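Local coordinates for uncharacterized protein (Legionella pneumophila subsp. pneumophila str. Philadelphia 1, PDB 4EZI), which is of unknown function but has the alpha/beta hydrolase fold and is tentatively assigned triacylglycerol lipase activity, at residues I24-M29 against L35-D40; N98-A103 against F357-Q362; D143-A148 against P187-S192; L163-Y168 against I176-M181. All blocks are in the same frame, centred on the assembly; numbering follows the deposited sequence.

Interaction 1: I24-M29 against L35-D40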
loop_
_atom_site.group_PDB
_atom_site.type_symbol
_atom_site.label_atom_id
_atom_site.label_comp_id
_atom_site.label_asym_id
_atom_site.label_seq_id
_atom_site.Cartn_x
_atom_site.Cartn_y
_atom_site.Cartn_z
ATOM N N ILE A 24 13.946 6.865 18.594
ATOM C CA ILE A 24 14.874 7.526 17.663
ATOM C C ILE A 24 14.246 7.695 16.295
ATOM O O ILE A 24 14.363 8.751 15.677
ATOM C CB ILE A 24 16.189 6.724 17.564
ATOM C CG1 ILE A 24 16.961 6.827 18.897
ATOM C CG2 ILE A 24 17.073 7.190 16.402
ATOM C CD1 ILE A 24 18.017 5.771 19.124
ATOM N N ALA A 25 13.532 6.672 15.823
ATOM C CA ALA A 25 12.910 6.746 14.521
ATOM C C ALA A 25 11.783 7.769 14.491
ATOM O O ALA A 25 11.644 8.525 13.516
ATOM C CB ALA A 25 12.388 5.380 14.119
ATOM N N LEU A 26 10.984 7.818 15.558
ATOM C CA LEU A 26 9.879 8.776 15.611
ATOM C C LEU A 26 10.387 10.217 15.631
ATOM O O LEU A 26 9.802 11.094 15.030
ATOM C CB LEU A 26 9.008 8.519 16.847
ATOM C CG LEU A 26 8.212 7.213 16.853
ATOM C CD1 LEU A 26 7.736 6.847 18.273
ATOM C CD2 LEU A 26 7.019 7.283 15.905
ATOM N N LYS A 27 11.480 10.462 16.331
ATOM C CA LYS A 27 12.027 11.812 16.428
ATOM C C LYS A 27 12.488 12.343 15.076
ATOM O O LYS A 27 12.499 13.554 14.869
ATOM C CB LYS A 27 13.160 11.836 17.442
ATOM C CG LYS A 27 12.697 11.823 18.869
ATOM C CD LYS A 27 13.872 12.048 19.820
ATOM N N LYS A 28 12.847 11.465 14.149
ATOM C CA LYS A 28 13.252 11.881 12.810
ATOM C C LYS A 28 12.086 12.350 11.920
ATOM O O LYS A 28 12.346 12.945 10.861
ATOM C CB LYS A 28 13.982 10.733 12.092
ATOM C CG LYS A 28 15.337 10.404 12.692
ATOM C CD LYS A 28 16.039 9.190 12.075
ATOM C CE LYS A 28 17.307 8.868 12.897
ATOM N NZ LYS A 28 18.048 7.668 12.444
HETATM N N MSE A 29 10.831 12.102 12.320
HETATM C CA MSE A 29 9.679 12.344 11.428
HETATM C C MSE A 29 8.527 13.022 12.159
HETATM O O MSE A 29 7.456 12.461 12.364
HETATM C CB MSE A 29 9.261 11.027 10.767
HETATM C CG MSE A 29 10.382 10.408 9.903
HETATM SE SE MSE A 29 9.809 8.906 8.822
HETATM C CE MSE A 29 8.697 9.894 7.586
ATOM N N LEU A 35 4.229 10.995 19.539
ATOM C CA LEU A 35 3.702 9.722 20.044
ATOM C C LEU A 35 4.572 9.231 21.189
ATOM O O LEU A 35 5.783 9.420 21.182
ATOM C CB LEU A 35 3.674 8.684 18.921
ATOM C CG LEU A 35 2.714 8.978 17.760
ATOM C CD1 LEU A 35 2.866 7.902 16.674
ATOM C CD2 LEU A 35 1.278 8.989 18.229
ATOM N N THR A 36 3.944 8.602 22.165
ATOM C CA THR A 36 4.624 7.996 23.295
ATOM C C THR A 36 4.854 6.507 23.018
ATOM O O THR A 36 3.947 5.817 22.558
ATOM C CB THR A 36 3.751 8.124 24.569
ATOM O OG1 THR A 36 3.499 9.512 24.851
ATOM C CG2 THR A 36 4.436 7.506 25.772
ATOM N N VAL A 37 6.067 6.034 23.293
ATOM C CA VAL A 37 6.404 4.619 23.107
ATOM C C VAL A 37 6.152 3.856 24.405
ATOM O O VAL A 37 6.532 4.306 25.490
ATOM C CB VAL A 37 7.870 4.401 22.610
ATOM C CG1 VAL A 37 8.137 5.235 21.359
ATOM C CG2 VAL A 37 8.902 4.724 23.677
ATOM N N HIS A 38 5.503 2.700 24.286
ATOM C CA HIS A 38 5.120 1.865 25.428
ATOM C C HIS A 38 5.657 0.435 25.382
ATOM O O HIS A 38 5.628 -0.229 26.412
ATOM C CB HIS A 38 3.585 1.789 25.545
ATOM C CG HIS A 38 2.908 3.113 25.641
ATOM N ND1 HIS A 38 2.880 3.847 26.813
ATOM C CD2 HIS A 38 2.208 3.828 24.725
ATOM C CE1 HIS A 38 2.194 4.959 26.602
ATOM N NE2 HIS A 38 1.775 4.967 25.347
ATOM N N TYR A 39 6.123 -0.040 24.215
ATOM C CA TYR A 39 6.455 -1.459 24.006
ATOM C C TYR A 39 7.728 -1.670 23.246
ATOM O O TYR A 39 8.111 -0.815 22.442
ATOM C CB TYR A 39 5.343 -2.130 23.188
ATOM C CG TYR A 39 4.024 -2.109 23.905
ATOM C CD1 TYR A 39 3.825 -2.923 25.001
ATOM C CD2 TYR A 39 2.996 -1.278 23.509
ATOM C CE1 TYR A 39 2.637 -2.905 25.679
ATOM C CE2 TYR A 39 1.781 -1.248 24.183
ATOM C CZ TYR A 39 1.603 -2.080 25.261
ATOM O OH TYR A 39 0.405 -2.044 25.950
ATOM N N ASP A 40 8.359 -2.812 23.531
ATOM C CA ASP A 40 9.319 -3.428 22.623
ATOM C C ASP A 40 8.544 -4.424 21.741
ATOM O O ASP A 40 7.525 -4.965 22.177
ATOM C CB ASP A 40 10.419 -4.156 23.418
ATOM C CG ASP A 40 11.041 -3.293 24.467
ATOM O OD1 ASP A 40 11.566 -2.243 24.124
ATOM O OD2 ASP A 40 11.012 -3.670 25.669
#
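Leu26, near the end of helix 19-27, pushes its branched tip at the chain that comes back past it, where Val37 and Leu35 receive it. The two methyls of Leu26 go to different partners: CD1 meets Val37 CG1 at 3.5 Å, while CD2 reaches Leu35 CD1 at 4.3 Å. The Leu26 and Val37 side chains run antiparallel, each sliding past the other, so they meet alongside and not head-on. Two torsions set this up. In Leu26, CG lies beside the backbone N and opposite the carbonyl carbon (chi1 -68°), which sends the isobutyl group toward 35-37. In Val37, CG1 takes the same place (chi1 -53°), and it is this branch that faces Leu26. Val37 was modelled in two conformers, so this short methyl contact is doubtful in detail. The backbone of 35-37 is extended, which turns Leu35 and Val37 toward the helix and Thr36 away from it. Leu26 also rests on Ile100 and Ala103 of helix 99-108 and on Leu32 of the connecting loop, while Val37 also lies against Glu23 and Arg19, one and two turns before Leu26. The returning chain is also bonded to the end of helix 99-108: Thr36 O accepts a bond from Ser108 OG, and His38 and Tyr39 pair through their backbones with Asn107. Between the two segments there is no hydrogen bond and no charge pair, which implies that they are held by dispersion and by burying methyl groups, with little directional demand on the side chains.

Interaction 2: N98-A103 against F357-Q362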
loop_
_atom_site.group_PDB
_atom_site.type_symbol
_atom_site.label_atom_id
_atom_site.label_comp_id
_atom_site.label_asym_id
_atom_site.label_seq_id
_atom_site.Cartn_x
_atom_site.Cartn_y
_atom_site.Cartn_z
ATOM N N ASN A 98 11.733 1.420 7.232
ATOM C CA ASN A 98 10.545 0.738 7.736
ATOM C C ASN A 98 10.261 1.044 9.204
ATOM O O ASN A 98 9.173 0.767 9.701
ATOM C CB ASN A 98 10.725 -0.777 7.633
ATOM C CG ASN A 98 9.435 -1.532 7.731
ATOM O OD1 ASN A 98 8.535 -1.323 6.923
ATOM N ND2 ASN A 98 9.334 -2.438 8.712
ATOM N N TYR A 99 11.234 1.615 9.921
ATOM C CA TYR A 99 11.135 1.724 11.354
ATOM C C TYR A 99 9.923 2.551 11.784
ATOM O O TYR A 99 9.302 2.247 12.804
ATOM C CB TYR A 99 12.382 2.358 11.961
ATOM C CG TYR A 99 13.627 1.490 12.050
ATOM C CD1 TYR A 99 13.703 0.218 11.485
ATOM C CD2 TYR A 99 14.745 1.968 12.698
ATOM C CE1 TYR A 99 14.845 -0.536 11.629
ATOM C CE2 TYR A 99 15.876 1.221 12.845
ATOM C CZ TYR A 99 15.921 -0.029 12.301
ATOM O OH TYR A 99 17.058 -0.806 12.468
ATOM N N ILE A 100 9.617 3.622 11.059
ATOM C CA ILE A 100 8.559 4.507 11.499
ATOM C C ILE A 100 7.207 3.794 11.610
ATOM O O ILE A 100 6.407 4.130 12.488
ATOM C CB ILE A 100 8.454 5.756 10.566
ATOM C CG1 ILE A 100 7.659 6.859 11.212
ATOM C CG2 ILE A 100 7.950 5.394 9.177
ATOM C CD1 ILE A 100 8.339 7.473 12.452
ATOM N N TYR A 101 6.946 2.830 10.739
ATOM C CA TYR A 101 5.681 2.095 10.762
ATOM C C TYR A 101 5.586 1.225 11.995
ATOM O O TYR A 101 4.571 1.213 12.686
ATOM C CB TYR A 101 5.472 1.283 9.471
ATOM C CG TYR A 101 5.729 2.130 8.263
ATOM C CD1 TYR A 101 4.828 3.093 7.887
ATOM C CD2 TYR A 101 6.907 2.026 7.548
ATOM C CE1 TYR A 101 5.093 3.989 6.822
ATOM C CE2 TYR A 101 7.197 2.890 6.511
ATOM C CZ TYR A 101 6.293 3.862 6.145
ATOM O OH TYR A 101 6.614 4.712 5.113
ATOM N N LEU A 102 6.668 0.531 12.316
ATOM C CA LEU A 102 6.732 -0.255 13.546
ATOM C C LEU A 102 6.612 0.622 14.797
ATOM O O LEU A 102 5.873 0.306 15.729
ATOM C CB LEU A 102 8.033 -1.045 13.625
ATOM C CG LEU A 102 8.249 -2.091 12.548
ATOM C CD1 LEU A 102 9.544 -2.820 12.852
ATOM C CD2 LEU A 102 7.077 -3.088 12.474
ATOM N N ALA A 103 7.319 1.746 14.784
ATOM C CA ALA A 103 7.355 2.625 15.931
ATOM C C ALA A 103 5.974 3.194 16.235
ATOM O O ALA A 103 5.536 3.235 17.384
ATOM C CB ALA A 103 8.388 3.718 15.722
ATOM N N PHE A 357 2.654 13.222 8.587
ATOM C CA PHE A 357 1.407 13.838 9.034
ATOM C C PHE A 357 0.223 12.909 8.786
ATOM O O PHE A 357 -0.661 12.758 9.636
ATOM C CB PHE A 357 1.178 15.184 8.330
ATOM C CG PHE A 357 2.211 16.235 8.651
ATOM C CD1 PHE A 357 3.402 16.264 7.971
ATOM C CD2 PHE A 357 1.996 17.201 9.638
ATOM C CE1 PHE A 357 4.375 17.192 8.261
ATOM C CE2 PHE A 357 2.982 18.143 9.928
ATOM C CZ PHE A 357 4.163 18.128 9.247
ATOM N N VAL A 358 0.197 12.278 7.620
ATOM C CA VAL A 358 -0.832 11.306 7.283
ATOM C C VAL A 358 -0.751 10.091 8.215
ATOM O O VAL A 358 -1.799 9.630 8.711
ATOM C CB VAL A 358 -0.763 10.915 5.804
ATOM C CG1 VAL A 358 -1.664 9.716 5.509
ATOM C CG2 VAL A 358 -1.126 12.123 4.926
ATOM N N LEU A 359 0.456 9.579 8.468
ATOM C CA LEU A 359 0.588 8.458 9.404
ATOM C C LEU A 359 0.001 8.802 10.779
ATOM O O LEU A 359 -0.658 7.973 11.413
ATOM C CB LEU A 359 2.053 7.994 9.472
ATOM C CG LEU A 359 2.453 6.804 10.365
ATOM C CD1 LEU A 359 1.596 5.591 10.144
ATOM C CD2 LEU A 359 3.933 6.459 10.156
ATOM N N LYS A 360 0.281 10.011 11.254
ATOM C CA LYS A 360 -0.241 10.447 12.562
ATOM C C LYS A 360 -1.768 10.444 12.564
ATOM O O LYS A 360 -2.393 9.969 13.521
ATOM C CB LYS A 360 0.315 11.832 12.907
ATOM C CG LYS A 360 -0.136 12.403 14.242
ATOM C CD LYS A 360 0.099 11.506 15.413
ATOM C CE LYS A 360 -0.033 12.264 16.767
ATOM N NZ LYS A 360 -1.042 13.371 16.716
ATOM N N GLU A 361 -2.363 10.933 11.483
ATOM C CA GLU A 361 -3.813 10.895 11.351
ATOM C C GLU A 361 -4.362 9.486 11.352
ATOM O O GLU A 361 -5.434 9.231 11.916
ATOM C CB GLU A 361 -4.294 11.636 10.121
ATOM C CG GLU A 361 -3.969 13.125 10.071
ATOM C CD GLU A 361 -4.584 13.975 11.183
ATOM O OE1 GLU A 361 -5.642 13.622 11.737
ATOM O OE2 GLU A 361 -4.000 15.042 11.477
ATOM N N GLN A 362 -3.673 8.569 10.679
ATOM C CA GLN A 362 -4.117 7.171 10.656
ATOM C C GLN A 362 -4.143 6.585 12.063
ATOM O O GLN A 362 -5.136 5.990 12.469
ATOM C CB GLN A 362 -3.208 6.332 9.736
ATOM C CG GLN A 362 -3.346 6.709 8.276
ATOM C CD GLN A 362 -2.268 6.087 7.401
ATOM O OE1 GLN A 362 -1.141 5.864 7.832
ATOM N NE2 GLN A 362 -2.607 5.802 6.150
#
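Leu359 and Ile100 make the nearer of the two apolar contacts between these helices, with Leu359 CD2 at 3.9 Å from Ile100 CG1 as the side chains slide past in opposite directions. The same methyl comes within 4.2 Å of Tyr101 CD1, approaching that ring obliquely. Leu359 extends far enough because its CG is anti to N (chi1 -179°); a second conformer of this residue was also modelled. The Tyr101 ring is packed on a face as well. Ile100 CG2 sits 3.6 Å above the centre of one face of the Tyr101 ring, so the neighbour in sequence covers that face, and the ring also stacks with Tyr79. The polar groups look elsewhere: Tyr101 OH is hydrogen-bonded to His355 NE2, at the start of helix 355-370, and Gln362 NE2 bonds to Gly167 O and Ala195 O at the sheet. Tyr101 thus touches helix 355-370 through carbon along its ring and through oxygen at its end. Two helices side by side on one face of the central sheet, the second following the loop that carries His351 of a probable Ser-His-Asp triad, are typical of the alpha/beta hydrolase fold.

Interaction 3: D143-A148 against P187-S192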
loop_
_atom_site.group_PDB
_atom_site.type_symbol
_atom_site.label_atom_id
_atom_site.label_comp_id
_atom_site.label_asym_id
_atom_site.label_seq_id
_atom_site.Cartn_x
_atom_site.Cartn_y
_atom_site.Cartn_z
ATOM N N ASP A 143 -4.263 -12.584 2.368
ATOM C CA ASP A 143 -3.595 -13.848 2.704
ATOM C C ASP A 143 -2.458 -13.641 3.714
ATOM O O ASP A 143 -2.244 -14.484 4.580
ATOM C CB ASP A 143 -3.124 -14.555 1.443
ATOM C CG ASP A 143 -4.293 -15.086 0.603
ATOM O OD1 ASP A 143 -5.393 -15.280 1.165
ATOM O OD2 ASP A 143 -4.077 -15.335 -0.613
HETATM N N MSE A 144 -1.754 -12.517 3.604
HETATM C CA MSE A 144 -0.751 -12.145 4.614
HETATM C C MSE A 144 -1.391 -12.019 6.000
HETATM O O MSE A 144 -0.869 -12.515 6.984
HETATM C CB MSE A 144 -0.081 -10.829 4.212
HETATM C CG MSE A 144 0.860 -10.268 5.262
HETATM SE SE MSE A 144 2.529 -11.211 5.352
HETATM C CE MSE A 144 3.067 -10.499 7.058
ATOM N N LEU A 145 -2.532 -11.358 6.071
ATOM C CA LEU A 145 -3.237 -11.172 7.328
ATOM C C LEU A 145 -3.602 -12.516 7.933
ATOM O O LEU A 145 -3.374 -12.756 9.130
ATOM C CB LEU A 145 -4.470 -10.287 7.116
ATOM C CG LEU A 145 -5.395 -10.143 8.326
ATOM C CD1 LEU A 145 -4.691 -9.491 9.515
ATOM C CD2 LEU A 145 -6.662 -9.381 7.894
ATOM N N PHE A 146 -4.170 -13.406 7.128
ATOM C CA PHE A 146 -4.552 -14.723 7.639
ATOM C C PHE A 146 -3.331 -15.495 8.128
ATOM O O PHE A 146 -3.370 -16.154 9.172
ATOM C CB PHE A 146 -5.300 -15.534 6.585
ATOM C CG PHE A 146 -6.643 -14.971 6.214
ATOM C CD1 PHE A 146 -7.366 -14.194 7.095
ATOM C CD2 PHE A 146 -7.190 -15.234 4.980
ATOM C CE1 PHE A 146 -8.611 -13.686 6.734
ATOM C CE2 PHE A 146 -8.424 -14.746 4.624
ATOM C CZ PHE A 146 -9.133 -13.976 5.492
ATOM N N ALA A 147 -2.247 -15.439 7.361
ATOM C CA ALA A 147 -1.005 -16.118 7.772
ATOM C C ALA A 147 -0.459 -15.551 9.076
ATOM O O ALA A 147 0.040 -16.320 9.911
ATOM C CB ALA A 147 0.037 -16.019 6.643
ATOM N N ALA A 148 -0.568 -14.243 9.259
ATOM C CA ALA A 148 -0.121 -13.624 10.484
ATOM C C ALA A 148 -0.950 -14.063 11.684
ATOM O O ALA A 148 -0.427 -14.286 12.777
ATOM C CB ALA A 148 -0.151 -12.112 10.357
ATOM N N PRO A 187 -17.139 -11.771 4.696
ATOM C CA PRO A 187 -18.075 -10.845 5.370
ATOM C C PRO A 187 -18.184 -10.995 6.888
ATOM O O PRO A 187 -18.567 -10.037 7.557
ATOM C CB PRO A 187 -19.426 -11.143 4.698
ATOM C CG PRO A 187 -19.283 -12.526 4.186
ATOM C CD PRO A 187 -17.845 -12.631 3.738
ATOM N N ASP A 188 -17.802 -12.161 7.417
ATOM C CA ASP A 188 -17.877 -12.436 8.857
ATOM C C ASP A 188 -16.600 -12.079 9.616
ATOM O O ASP A 188 -16.515 -12.322 10.818
ATOM C CB ASP A 188 -18.248 -13.908 9.102
ATOM C CG ASP A 188 -19.639 -14.263 8.574
ATOM O OD1 ASP A 188 -20.532 -13.385 8.566
ATOM O OD2 ASP A 188 -19.836 -15.437 8.180
ATOM N N LEU A 189 -15.620 -11.482 8.934
ATOM C CA LEU A 189 -14.428 -10.986 9.617
ATOM C C LEU A 189 -14.631 -9.493 9.908
ATOM O O LEU A 189 -14.638 -8.684 8.992
ATOM C CB LEU A 189 -13.191 -11.186 8.742
ATOM C CG LEU A 189 -11.898 -10.655 9.364
ATOM C CD1 LEU A 189 -11.536 -11.418 10.648
ATOM C CD2 LEU A 189 -10.767 -10.714 8.358
ATOM N N PRO A 190 -14.756 -9.103 11.187
ATOM C CA PRO A 190 -14.994 -7.680 11.459
ATOM C C PRO A 190 -13.788 -6.816 11.129
ATOM O O PRO A 190 -12.653 -7.224 11.392
ATOM C CB PRO A 190 -15.291 -7.622 12.973
ATOM C CG PRO A 190 -15.524 -9.026 13.401
ATOM C CD PRO A 190 -14.893 -9.934 12.395
ATOM N N VAL A 191 -14.055 -5.664 10.515
ATOM C CA VAL A 191 -13.046 -4.656 10.253
ATOM C C VAL A 191 -13.444 -3.441 11.091
ATOM O O VAL A 191 -14.610 -3.020 11.051
ATOM C CB VAL A 191 -12.962 -4.295 8.762
ATOM C CG1 VAL A 191 -11.960 -3.136 8.541
ATOM C CG2 VAL A 191 -12.609 -5.503 7.916
ATOM N N SER A 192 -12.511 -2.904 11.877
ATOM C CA SER A 192 -12.793 -1.829 12.846
ATOM C C SER A 192 -12.653 -0.427 12.266
ATOM O O SER A 192 -13.402 0.466 12.626
ATOM C CB SER A 192 -11.890 -1.962 14.082
ATOM O OG SER A 192 -11.921 -3.280 14.605
#
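The Phe146 ring is met at its edge by Leu189: the methyl CD2 lies close to the ring plane, 4.0 Å from CE1, and neither face of the ring is used by the 187-192 segment. A second aromatic, Tyr186, just before that segment, meets Phe146 edge-to-face. The phenyl gets there because its CG is turned away from the carbonyl carbon, to the backbone N side (chi1 -66°), which carries the ring from the flank of the helix over toward the loop. Phe146 has a second modelled conformer, so the edge contact describes this copy alone. Leu189 CD2 has another neighbour in Leu145, whose CD2 is 4.3 Å away. One methyl of the loop therefore sits in the notch between two consecutive residues of helix 134-154, and the Leu189 and Phe146 side chains pass each other in opposite directions. The notch belongs to the alpha/beta hydrolase fold: helix 134-154 packs beside helix 170-185 on one face of the sheet, and 187-192 is the helix-to-strand connection of a beta-alpha-beta crossover, by which the chain leaves helix 170-185 for strand 193-197. Leu189 also touches Leu182, in the last turn of the helix that precedes it, so it lies where both helices can be reached. Its first torsion is trans (chi1 178°) and points the isobutyl group inward. On the inner side, Leu145 continues onto Leu163 of strand 162-168 and onto Met178.

Interaction 4: L163-Y168 against I176-M181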
loop_
_atom_site.group_PDB
_atom_site.type_symbol
_atom_site.label_atom_id
_atom_site.label_comp_id
_atom_site.label_asym_id
_atom_site.label_seq_id
_atom_site.Cartn_x
_atom_site.Cartn_y
_atom_site.Cartn_z
ATOM N N LEU A 163 -9.415 -4.829 14.174
ATOM C CA LEU A 163 -8.656 -4.921 12.938
ATOM C C LEU A 163 -8.683 -3.581 12.220
ATOM O O LEU A 163 -9.755 -3.056 11.881
ATOM C CB LEU A 163 -9.230 -6.018 12.046
ATOM C CG LEU A 163 -8.614 -6.174 10.658
ATOM C CD1 LEU A 163 -7.111 -6.488 10.696
ATOM C CD2 LEU A 163 -9.355 -7.235 9.878
ATOM N N TYR A 164 -7.506 -3.025 11.968
ATOM C CA TYR A 164 -7.363 -1.725 11.338
ATOM C C TYR A 164 -6.583 -1.892 10.028
ATOM O O TYR A 164 -5.618 -2.648 9.999
ATOM C CB TYR A 164 -6.598 -0.770 12.267
ATOM C CG TYR A 164 -7.059 -0.794 13.711
ATOM C CD1 TYR A 164 -8.224 -0.159 14.105
ATOM C CD2 TYR A 164 -6.350 -1.505 14.667
ATOM C CE1 TYR A 164 -8.641 -0.200 15.450
ATOM C CE2 TYR A 164 -6.743 -1.551 15.981
ATOM C CZ TYR A 164 -7.904 -0.921 16.371
ATOM O OH TYR A 164 -8.296 -0.945 17.687
ATOM N N LEU A 165 -6.969 -1.176 8.975
ATOM C CA LEU A 165 -6.291 -1.303 7.679
ATOM C C LEU A 165 -5.790 0.078 7.256
ATOM O O LEU A 165 -6.584 1.010 7.165
ATOM C CB LEU A 165 -7.250 -1.845 6.611
ATOM C CG LEU A 165 -8.079 -3.088 6.958
ATOM C CD1 LEU A 165 -9.012 -3.394 5.784
ATOM C CD2 LEU A 165 -7.243 -4.291 7.348
ATOM N N ALA A 166 -4.503 0.204 6.937
ATOM C CA ALA A 166 -3.934 1.479 6.485
ATOM C C ALA A 166 -2.856 1.215 5.446
ATOM O O ALA A 166 -2.317 0.128 5.353
ATOM C CB ALA A 166 -3.352 2.278 7.646
ATOM N N GLY A 167 -2.500 2.267 4.727
ATOM C CA GLY A 167 -1.396 2.202 3.798
ATOM C C GLY A 167 -1.157 3.568 3.220
ATOM O O GLY A 167 -1.918 4.495 3.499
ATOM N N TYR A 168 -0.136 3.698 2.367
ATOM C CA TYR A 168 0.173 5.000 1.748
ATOM C C TYR A 168 0.451 4.780 0.282
ATOM O O TYR A 168 1.145 3.847 -0.103
ATOM C CB TYR A 168 1.393 5.644 2.419
ATOM C CG TYR A 168 1.488 7.141 2.172
ATOM C CD1 TYR A 168 0.657 8.006 2.863
ATOM C CD2 TYR A 168 2.368 7.699 1.242
ATOM C CE1 TYR A 168 0.713 9.385 2.646
ATOM C CE2 TYR A 168 2.417 9.059 1.007
ATOM C CZ TYR A 168 1.585 9.896 1.724
ATOM O OH TYR A 168 1.563 11.243 1.496
ATOM N N ILE A 176 -7.713 0.016 0.110
ATOM C CA ILE A 176 -9.093 0.097 -0.367
ATOM C C ILE A 176 -9.535 -1.216 -1.023
ATOM O O ILE A 176 -10.633 -1.709 -0.740
ATOM C CB ILE A 176 -9.257 1.275 -1.329
ATOM C CG1 ILE A 176 -9.264 2.606 -0.579
ATOM C CG2 ILE A 176 -10.521 1.127 -2.219
ATOM C CD1 ILE A 176 -10.633 2.867 0.181
ATOM N N VAL A 177 -8.694 -1.806 -1.872
ATOM C CA VAL A 177 -9.088 -3.047 -2.549
ATOM C C VAL A 177 -9.113 -4.246 -1.585
ATOM O O VAL A 177 -9.974 -5.132 -1.701
ATOM C CB VAL A 177 -8.282 -3.314 -3.851
ATOM C CG1 VAL A 177 -8.518 -2.164 -4.832
ATOM C CG2 VAL A 177 -6.791 -3.557 -3.584
HETATM N N MSE A 178 -8.225 -4.244 -0.593
HETATM C CA MSE A 178 -8.262 -5.234 0.480
HETATM C C MSE A 178 -9.587 -5.119 1.252
HETATM O O MSE A 178 -10.234 -6.128 1.536
HETATM C CB MSE A 178 -7.084 -4.978 1.420
HETATM C CG MSE A 178 -7.051 -5.899 2.619
HETATM SE SE MSE A 178 -5.606 -5.411 3.792
HETATM C CE MSE A 178 -5.751 -6.962 4.920
ATOM N N PHE A 179 -9.944 -3.905 1.628
ATOM C CA PHE A 179 -11.206 -3.639 2.344
ATOM C C PHE A 179 -12.423 -4.149 1.555
ATOM O O PHE A 179 -13.280 -4.865 2.088
ATOM C CB PHE A 179 -11.269 -2.143 2.560
ATOM C CG PHE A 179 -12.444 -1.624 3.376
ATOM C CD1 PHE A 179 -13.118 -2.366 4.345
ATOM C CD2 PHE A 179 -12.819 -0.310 3.179
ATOM C CE1 PHE A 179 -14.140 -1.779 5.097
ATOM C CE2 PHE A 179 -13.809 0.281 3.946
ATOM C CZ PHE A 179 -14.473 -0.469 4.893
ATOM N N GLU A 180 -12.465 -3.827 0.257
ATOM C CA GLU A 180 -13.538 -4.258 -0.602
ATOM C C GLU A 180 -13.641 -5.774 -0.631
ATOM O O GLU A 180 -14.744 -6.338 -0.529
ATOM C CB GLU A 180 -13.334 -3.674 -2.014
ATOM C CG GLU A 180 -14.411 -4.036 -2.990
ATOM C CD GLU A 180 -14.172 -3.474 -4.353
ATOM O OE1 GLU A 180 -12.989 -3.392 -4.755
ATOM O OE2 GLU A 180 -15.159 -3.134 -5.039
HETATM N N MSE A 181 -12.509 -6.440 -0.806
HETATM C CA MSE A 181 -12.482 -7.885 -0.919
HETATM C C MSE A 181 -12.804 -8.576 0.397
HETATM O O MSE A 181 -13.451 -9.623 0.393
HETATM C CB MSE A 181 -11.143 -8.357 -1.480
HETATM C CG MSE A 181 -11.086 -9.845 -1.787
HETATM SE SE MSE A 181 -9.414 -10.420 -2.585
HETATM C CE MSE A 181 -9.680 -9.744 -4.407
#
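Leu165 spreads its two methyls over Met178 and Phe179, and the tight part of this contact is built from that fork. CD2 lies 3.9 Å from Met178 CE and 4.1 Å from Met178 SE; the residue is selenomethionine, and the two side chains cross at a slant. CD1 goes instead to the root of Phe179, 4.1 Å from both CA and CB. There the side chains cross at roughly a right angle, and the ring itself is approached only obliquely. Met178 runs straight out, fully extended, which brings its methyl end down onto the sheet. Phe179 leaves the contact through its ring, which continues to Pro306 and Thr307. The packing between the segments thins along the strand: Leu163 CD1 stays 6.0 Å from Met178 CE, and the alternation of the strand puts Ala166 against Gln362 and Phe366 of helix 355-370. On the outward side of the helix, Glu180 and Met181 are partly exposed; Glu180 OE1 is bonded to His301 ND1, and Met181 lies against helix 134-154. Strand and helix here are the first two elements of a beta-alpha-beta unit, joined through a probable nucleophile elbow that includes Gly167. With Leu165's backbone bonded to Ala193 and Ala195 in the sheet, its side chain contributes purely apolar contact, implying that between these two segments the hold is probably hydrophobic burial, with no hydrogen bond across them.

Overall arrangement
Interactions 2 and 4 are buried; interactions 1 and 3 are partly buried and farther from the chain's centre. The central sheet divides them: interaction 2 lies on one face with helices 99-108 and 355-370, and interactions 3 and 4 lie on the other face, under helices 134-154 and 170-185. A polar tie from helix 355-370 to strand 162-168 links interaction 2 to interaction 4 between otherwise apolar contacts. Interactions 3 and 4 join through Ser192 N to Leu163 O (2.8 Å) and where helix 134-154 meets helix 170-185. Interaction 1 extends interaction 2 outward, helix 19-27 packing on helix 99-108. The outer pair each involve an irregular loop, whereas interactions 2 and 4 pair regular elements.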